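PDB 5ICQ: methylocystis parvus OBBP MbnE from Methylocystis parvus OBBP, which probably binds the copper-chelating peptide methanobactin in the periplasm and takes part in its transport, as a family 5 solute-binding protein. Local coordinates for residues H136-K141 and K220-G225; V325-R330 and F490-M495; P443-I448 and E472-L477. One frame throughout, in Å; residues are numbered along the deposited sequence.

Interaction 1 (H136-K141 and K220-G225); sequences HFSDGK and KPLGSG
F137 and S224 bring their CA atoms to 4.0 Å of each other where two irregular loops meet, and the one direct hydrogen bond between the two segments runs from S138 N to G223 O, 2.9 Å long, with the donor in the carbonyl plane. F137 to G140 form a type I turn, and the bond leaves from the second residue of that turn. F137 O is gripped twice: G140 N closes the turn on it, while H136 ND1 comes from the other face of the carbonyl at 2.8 Å. The F137 side chain, its CG anti to the carbonyl carbon (chi1 -62°), sets its ring beside G223, whose carbonyl meets the ring edge near the ring plane. L222 reaches the turn with both methyls. L222 CD1 lies 3.1 Å from S138 OG, a tight approach. L222 CD2 sits 3.8 Å from F137 CB and 3.3 Å from D139 OD2, the leucine crossing the aspartate at about a right angle. That carboxylate looks two ways: OD2 is hydrogen-bonded to H206, and D139 OD1 accepts from K141 N at 3.0 Å, an Asx turn in which the N-H arrives from above the carboxylate plane. One water joins the loops again, 2.7 Å from S138 OG and accepting from G223 N. S224 OG turns to Q97. The polar links between the loops thus run through G223, while L222 gives the largest apolar share; backbone groups, one water and the side chains of H136, H206 and Q97 together meet the polar atoms.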
# COMPACT_ATOMS: atom_id res chain seq x y z
N HIS A 136 4.68 -20.68 -21.84
CA HIS A 136 3.78 -21.82 -21.66
C HIS A 136 3.46 -22.01 -20.19
O HIS A 136 4.22 -21.60 -19.31
CB HIS A 136 4.36 -23.13 -22.25
CG HIS A 136 5.70 -23.52 -21.71
ND1 HIS A 136 5.87 -24.10 -20.47
CD2 HIS A 136 6.93 -23.47 -22.27
CE1 HIS A 136 7.15 -24.37 -20.28
NE2 HIS A 136 7.82 -23.99 -21.36
N PHE A 137 2.31 -22.63 -19.93
CA PHE A 137 1.97 -22.99 -18.56
C PHE A 137 2.86 -24.15 -18.11
O PHE A 137 3.60 -24.74 -18.91
CB PHE A 137 0.48 -23.33 -18.44
CG PHE A 137 -0.43 -22.18 -18.78
CD1 PHE A 137 -1.04 -22.10 -20.03
CD2 PHE A 137 -0.65 -21.16 -17.87
CE1 PHE A 137 -1.88 -21.04 -20.34
CE2 PHE A 137 -1.48 -20.09 -18.18
CZ PHE A 137 -2.08 -20.02 -19.41
N SER A 138 2.78 -24.47 -16.83
CA SER A 138 3.71 -25.45 -16.28
C SER A 138 3.41 -26.87 -16.72
O SER A 138 4.23 -27.76 -16.46
CB SER A 138 3.75 -25.35 -14.75
OG SER A 138 2.56 -25.85 -14.18
N ASP A 139 2.28 -27.12 -17.38
CA ASP A 139 2.04 -28.41 -18.01
C ASP A 139 2.55 -28.45 -19.44
O ASP A 139 2.39 -29.47 -20.11
CB ASP A 139 0.55 -28.77 -17.98
CG ASP A 139 -0.35 -27.72 -18.63
OD1 ASP A 139 0.16 -26.75 -19.23
OD2 ASP A 139 -1.59 -27.87 -18.53
N GLY A 140 3.20 -27.38 -19.90
CA GLY A 140 3.72 -27.29 -21.25
C GLY A 140 2.79 -26.65 -22.26
O GLY A 140 3.24 -26.36 -23.38
N LYS A 141 1.52 -26.44 -21.93
CA LYS A 141 0.58 -25.86 -22.89
C LYS A 141 0.96 -24.42 -23.22
O LYS A 141 1.14 -23.61 -22.30
CB LYS A 141 -0.85 -25.90 -22.33
CG LYS A 141 -1.94 -25.72 -23.39
CD LYS A 141 -2.26 -27.07 -24.06
CE LYS A 141 -3.15 -26.91 -25.29
NZ LYS A 141 -4.58 -26.72 -24.97
N LYS A 220 -4.39 -27.91 -6.47
CA LYS A 220 -3.17 -27.23 -6.90
C LYS A 220 -3.44 -26.48 -8.20
O LYS A 220 -3.73 -27.12 -9.23
CB LYS A 220 -2.05 -28.24 -7.05
CG LYS A 220 -1.78 -29.00 -5.76
CD LYS A 220 -0.76 -30.11 -5.97
CE LYS A 220 -0.62 -30.97 -4.73
NZ LYS A 220 0.25 -32.14 -5.02
N PRO A 221 -3.36 -25.16 -8.21
CA PRO A 221 -3.70 -24.40 -9.41
C PRO A 221 -2.58 -24.41 -10.44
O PRO A 221 -1.40 -24.47 -10.10
CB PRO A 221 -3.92 -22.99 -8.87
CG PRO A 221 -2.92 -22.91 -7.74
CD PRO A 221 -2.91 -24.29 -7.11
N LEU A 222 -2.98 -24.31 -11.70
CA LEU A 222 -2.02 -24.27 -12.80
C LEU A 222 -1.65 -22.83 -13.12
O LEU A 222 -2.53 -21.99 -13.38
CB LEU A 222 -2.60 -24.95 -14.05
CG LEU A 222 -1.57 -25.00 -15.18
CD1 LEU A 222 -0.50 -26.03 -14.85
CD2 LEU A 222 -2.20 -25.31 -16.54
N GLY A 223 -0.35 -22.54 -13.12
CA GLY A 223 0.13 -21.26 -13.59
C GLY A 223 1.26 -21.41 -14.58
O GLY A 223 1.48 -22.50 -15.12
N SER A 224 1.98 -20.31 -14.86
CA SER A 224 3.10 -20.33 -15.79
C SER A 224 4.41 -19.89 -15.15
O SER A 224 5.39 -19.73 -15.87
CB SER A 224 2.81 -19.43 -17.00
OG SER A 224 2.62 -18.08 -16.60
N GLY A 225 4.44 -19.70 -13.83
CA GLY A 225 5.58 -19.11 -13.18
C GLY A 225 6.67 -20.11 -12.83
O GLY A 225 6.61 -21.32 -13.15
O HOH W 1 1.92 -24.19 -12.11

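Interaction 2 (V325-R330 and F490-M495); sequences VFNTRR and FDFDMM
The guanidinium of R329 lies flat on one face of the F490 ring, centres 3.7 Å apart and planes 12° from parallel, a stacked cation-pi pair with NH2 over the ring centre. At the edge of that guanidinium NH1 donates to N327 OD1, and the backbone N of R329 reaches the same oxygen from the opposite face of the amide, completing an Asx turn; A518 and L526 take further N-H groups of R329. The R330 guanidinium has F492 O over one face, too poorly angled for a bond, and at its edge two aspartates in a salt-bridge network: R330 NH2 meets the anti lone pair of D491 OD1 at 2.9 Å, and R330 NH1 reaches D493 OD1 at 2.9 Å from above the carboxylate plane. A water bridges R330 NH1 and D491 OD1. N327, with CG anti to its own N (chi1 -176°), directs ND2 at F492 O, 2.9 Å away and within its amide plane. Over one face of the F326 ring sits M494 CE, a CH-pi contact 3.8 Å from the centroid. Strands 322-326 and 494-498 pair antiparallel, V325 N to M495 O spanning 2.7 Å, and N327 N to D493 O extends the pairing. Two acids sharing one arginine are likely to stabilise its charge and limit its rotation, while the R329 stack and N327 amide tie the turn to the segment following helix 480-489.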
# COMPACT_ATOMS: atom_id res chain seq x y z
N VAL A 325 -9.24 10.41 12.61
CA VAL A 325 -10.05 11.00 11.55
C VAL A 325 -11.22 11.74 12.17
O VAL A 325 -11.97 11.16 12.96
CB VAL A 325 -10.56 9.93 10.58
CG1 VAL A 325 -11.49 10.58 9.57
CG2 VAL A 325 -9.40 9.24 9.87
N PHE A 326 -11.41 13.01 11.79
CA PHE A 326 -12.60 13.76 12.17
C PHE A 326 -13.77 13.42 11.24
O PHE A 326 -13.61 13.39 10.02
CB PHE A 326 -12.36 15.28 12.08
CG PHE A 326 -11.31 15.81 13.03
CD1 PHE A 326 -11.65 16.22 14.31
CD2 PHE A 326 -9.99 15.98 12.60
CE1 PHE A 326 -10.68 16.76 15.16
CE2 PHE A 326 -9.03 16.49 13.43
CZ PHE A 326 -9.37 16.89 14.72
N ASN A 327 -14.95 13.21 11.81
CA ASN A 327 -16.12 13.04 10.96
C ASN A 327 -16.65 14.43 10.64
O ASN A 327 -17.46 15.00 11.39
CB ASN A 327 -17.19 12.17 11.61
CG ASN A 327 -18.37 11.93 10.68
OD1 ASN A 327 -18.44 12.52 9.60
ND2 ASN A 327 -19.29 11.06 11.08
N THR A 328 -16.21 14.99 9.49
CA THR A 328 -16.59 16.36 9.20
C THR A 328 -18.04 16.48 8.75
O THR A 328 -18.50 17.60 8.50
CB THR A 328 -15.69 16.98 8.13
OG1 THR A 328 -15.95 16.39 6.84
CG2 THR A 328 -14.21 16.72 8.47
N ARG A 329 -18.76 15.36 8.61
CA ARG A 329 -20.19 15.43 8.32
C ARG A 329 -20.99 15.92 9.51
O ARG A 329 -22.14 16.35 9.34
CB ARG A 329 -20.73 14.05 7.91
CG ARG A 329 -19.97 13.38 6.76
CD ARG A 329 -20.38 11.91 6.65
NE ARG A 329 -19.50 11.16 5.74
CZ ARG A 329 -18.34 10.63 6.10
NH1 ARG A 329 -17.90 10.79 7.34
NH2 ARG A 329 -17.60 9.95 5.22
N ARG A 330 -20.43 15.83 10.70
CA ARG A 330 -21.14 16.20 11.92
C ARG A 330 -20.76 17.62 12.33
O ARG A 330 -19.60 18.01 12.25
CB ARG A 330 -20.85 15.19 13.03
CG ARG A 330 -21.39 13.79 12.69
CD ARG A 330 -21.22 12.78 13.82
NE ARG A 330 -21.99 11.56 13.55
CZ ARG A 330 -22.06 10.50 14.36
NH1 ARG A 330 -21.39 10.49 15.51
NH2 ARG A 330 -22.80 9.46 14.02
N PHE A 490 -20.43 5.45 8.81
CA PHE A 490 -19.87 6.71 9.33
C PHE A 490 -20.54 7.13 10.63
O PHE A 490 -20.77 8.32 10.88
CB PHE A 490 -19.94 7.82 8.27
CG PHE A 490 -19.37 7.41 6.92
CD1 PHE A 490 -18.06 6.96 6.80
CD2 PHE A 490 -20.16 7.48 5.77
CE1 PHE A 490 -17.53 6.58 5.56
CE2 PHE A 490 -19.64 7.10 4.52
CZ PHE A 490 -18.33 6.64 4.41
N ASP A 491 -20.85 6.15 11.49
CA ASP A 491 -21.50 6.43 12.77
C ASP A 491 -20.42 6.55 13.86
O ASP A 491 -20.24 5.69 14.72
CB ASP A 491 -22.52 5.35 13.10
CG ASP A 491 -23.20 5.58 14.44
OD1 ASP A 491 -23.16 6.73 14.95
OD2 ASP A 491 -23.75 4.61 14.98
N PHE A 492 -19.70 7.67 13.79
CA PHE A 492 -18.65 7.97 14.75
C PHE A 492 -18.40 9.47 14.73
O PHE A 492 -18.72 10.15 13.74
CB PHE A 492 -17.36 7.19 14.45
CG PHE A 492 -16.80 7.45 13.06
CD1 PHE A 492 -15.98 8.55 12.82
CD2 PHE A 492 -17.09 6.59 12.01
CE1 PHE A 492 -15.48 8.81 11.54
CE2 PHE A 492 -16.58 6.83 10.73
CZ PHE A 492 -15.78 7.94 10.50
N ASP A 493 -17.87 9.99 15.84
CA ASP A 493 -17.34 11.36 15.85
C ASP A 493 -15.91 11.38 15.35
O ASP A 493 -15.53 12.24 14.54
CB ASP A 493 -17.38 11.97 17.26
CG ASP A 493 -18.79 12.13 17.81
OD1 ASP A 493 -19.74 12.35 17.03
OD2 ASP A 493 -18.93 12.05 19.06
N MET A 494 -15.10 10.44 15.84
CA MET A 494 -13.69 10.31 15.51
C MET A 494 -13.33 8.83 15.58
O MET A 494 -13.86 8.09 16.41
CB MET A 494 -12.81 11.11 16.48
CG MET A 494 -11.30 10.94 16.25
SD MET A 494 -10.34 12.05 17.32
CE MET A 494 -10.62 13.62 16.51
N MET A 495 -12.44 8.40 14.70
CA MET A 495 -11.93 7.04 14.75
C MET A 495 -10.54 7.09 14.16
O MET A 495 -10.10 8.13 13.66
CB MET A 495 -12.84 6.06 14.00
CG MET A 495 -12.99 6.33 12.51
SD MET A 495 -13.89 4.97 11.69
CE MET A 495 -12.58 3.75 11.55
O HOH W 2 -21.47 8.03 16.96

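Interaction 3 (P443-I448 and E472-L477); sequences PFSFEI and EVRVRL
V473 sets both methyls against the F446 ring: CG2 touches F446 CE1 at 3.6 Å, and CG1 makes a CH-pi contact over one face, 4.2 Å from the centroid. V473 CG1 also meets I448 CD1 at 3.7 Å. On the face carrying S445, E447, E472 and R474, the R474 chain bends at its third torsion (chi3 -90°), which folds the guanidinium back across the neighbouring strand; its NH2 comes 3.3 Å from F446 CA, and E447 CB lies over one face. R474 NE and E472 OE2 form a long salt bridge of 3.9 Å. An alanine at R474 would probably uncover the F446 backbone and E447 CB and leave E472 without this distant charge partner. Five backbone hydrogen bonds hold the strands, from E472 N to F444 O at one end to R476 N to I448 O at the other. Their axes run parallel, 22° apart, as expected of a beta-alpha-beta crossover made by strand 442-450, helix 453-467 and strand 472-477. The helix covers the V473 side through A463 and L466, and A459 meets I448 and V475. Farther out, F333 meets the F446 ring edge-to-face, and R486 of helix 480-489 forms a salt bridge with E447 OE2.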
# COMPACT_ATOMS: atom_id res chain seq x y z
N PRO A 443 -21.41 22.49 26.17
CA PRO A 443 -20.04 22.02 26.38
C PRO A 443 -19.61 21.08 25.26
O PRO A 443 -20.41 20.29 24.75
CB PRO A 443 -20.11 21.28 27.73
CG PRO A 443 -21.44 21.66 28.33
CD PRO A 443 -22.34 21.96 27.19
N PHE A 444 -18.35 21.18 24.86
CA PHE A 444 -17.88 20.38 23.73
C PHE A 444 -17.53 18.97 24.23
O PHE A 444 -16.73 18.81 25.16
CB PHE A 444 -16.66 21.02 23.06
CG PHE A 444 -16.43 20.53 21.65
CD1 PHE A 444 -15.95 19.25 21.41
CD2 PHE A 444 -16.74 21.34 20.56
CE1 PHE A 444 -15.76 18.78 20.12
CE2 PHE A 444 -16.55 20.88 19.26
CZ PHE A 444 -16.06 19.60 19.05
N SER A 445 -18.15 17.96 23.62
CA SER A 445 -17.79 16.59 23.95
C SER A 445 -18.00 15.69 22.74
O SER A 445 -18.85 15.95 21.89
CB SER A 445 -18.57 16.07 25.17
OG SER A 445 -19.89 15.72 24.82
N PHE A 446 -17.19 14.63 22.67
CA PHE A 446 -17.28 13.72 21.53
C PHE A 446 -16.69 12.38 21.93
O PHE A 446 -16.09 12.22 23.00
CB PHE A 446 -16.58 14.29 20.28
CG PHE A 446 -15.06 14.30 20.34
CD1 PHE A 446 -14.37 15.35 20.94
CD2 PHE A 446 -14.31 13.30 19.72
CE1 PHE A 446 -12.98 15.38 20.95
CE2 PHE A 446 -12.91 13.31 19.74
CZ PHE A 446 -12.24 14.36 20.35
N GLU A 447 -16.87 11.40 21.05
CA GLU A 447 -16.44 10.04 21.31
C GLU A 447 -15.42 9.61 20.26
O GLU A 447 -15.61 9.86 19.07
CB GLU A 447 -17.64 9.10 21.28
CG GLU A 447 -17.28 7.63 21.31
CD GLU A 447 -18.47 6.76 20.92
OE1 GLU A 447 -19.20 6.29 21.80
OE2 GLU A 447 -18.68 6.57 19.70
N ILE A 448 -14.34 8.96 20.70
CA ILE A 448 -13.41 8.28 19.80
C ILE A 448 -13.73 6.80 19.82
O ILE A 448 -13.58 6.14 20.85
CB ILE A 448 -11.94 8.50 20.21
CG1 ILE A 448 -11.59 9.99 20.26
CG2 ILE A 448 -11.00 7.75 19.22
CD1 ILE A 448 -10.16 10.26 20.78
N GLU A 472 -14.44 17.29 26.58
CA GLU A 472 -14.78 15.98 27.12
C GLU A 472 -14.68 14.94 26.01
O GLU A 472 -15.35 15.07 24.98
CB GLU A 472 -16.18 16.01 27.72
CG GLU A 472 -16.70 14.64 28.15
CD GLU A 472 -18.10 14.72 28.72
OE1 GLU A 472 -18.30 15.50 29.68
OE2 GLU A 472 -19.00 14.03 28.20
N VAL A 473 -13.85 13.92 26.20
CA VAL A 473 -13.63 12.91 25.16
C VAL A 473 -13.91 11.54 25.76
O VAL A 473 -13.23 11.12 26.71
CB VAL A 473 -12.20 12.96 24.60
CG1 VAL A 473 -12.07 11.96 23.44
CG2 VAL A 473 -11.83 14.39 24.17
N ARG A 474 -14.88 10.83 25.21
CA ARG A 474 -15.16 9.46 25.63
C ARG A 474 -14.50 8.48 24.66
O ARG A 474 -14.71 8.57 23.45
CB ARG A 474 -16.67 9.24 25.69
CG ARG A 474 -17.36 10.26 26.58
CD ARG A 474 -18.82 10.47 26.23
NE ARG A 474 -19.02 11.54 25.25
CZ ARG A 474 -19.67 11.38 24.10
NH1 ARG A 474 -20.17 10.20 23.77
NH2 ARG A 474 -19.82 12.40 23.27
N VAL A 475 -13.71 7.56 25.19
CA VAL A 475 -13.03 6.55 24.38
C VAL A 475 -13.80 5.25 24.54
O VAL A 475 -13.91 4.73 25.66
CB VAL A 475 -11.56 6.38 24.80
CG1 VAL A 475 -10.86 5.27 23.98
CG2 VAL A 475 -10.81 7.70 24.63
N ARG A 476 -14.36 4.72 23.45
CA ARG A 476 -15.16 3.51 23.55
C ARG A 476 -14.63 2.42 22.62
O ARG A 476 -14.61 2.59 21.39
CB ARG A 476 -16.64 3.78 23.27
CG ARG A 476 -17.28 4.76 24.26
CD ARG A 476 -16.95 4.44 25.74
NE ARG A 476 -17.43 5.49 26.65
CZ ARG A 476 -16.78 5.95 27.73
NH1 ARG A 476 -15.58 5.47 28.07
NH2 ARG A 476 -17.34 6.92 28.45
N LEU A 477 -14.22 1.32 23.22
CA LEU A 477 -13.77 0.13 22.51
C LEU A 477 -15.00 -0.68 22.11
O LEU A 477 -15.80 -1.05 22.98
CB LEU A 477 -12.85 -0.68 23.42
CG LEU A 477 -12.45 -2.08 22.97
CD1 LEU A 477 -11.54 -1.95 21.80
CD2 LEU A 477 -11.76 -2.82 24.12

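Overall arrangement
Interaction 1 comes first along the chain and stands apart: its centre is about 49 Å from that of interaction 2 and about 56 Å from that of interaction 3, on the opposite side of the chain's centre. Interactions 2 and 3 are neighbours, their centres about 12 Å apart. They share a mixed sheet in which strand 442-450 lies between 472-477 and 494-498, and interaction 3 falls in the sequence between 325-330 and 490-495. They touch directly: D493 OD2 is 2.9 Å from E447 N, probably a hydrogen bond, and M494 SD packs on F446 and I448. The distance of interaction 1 from the other two is consistent with the two-lobed build of periplasmic binding proteins, one lobe holding each group.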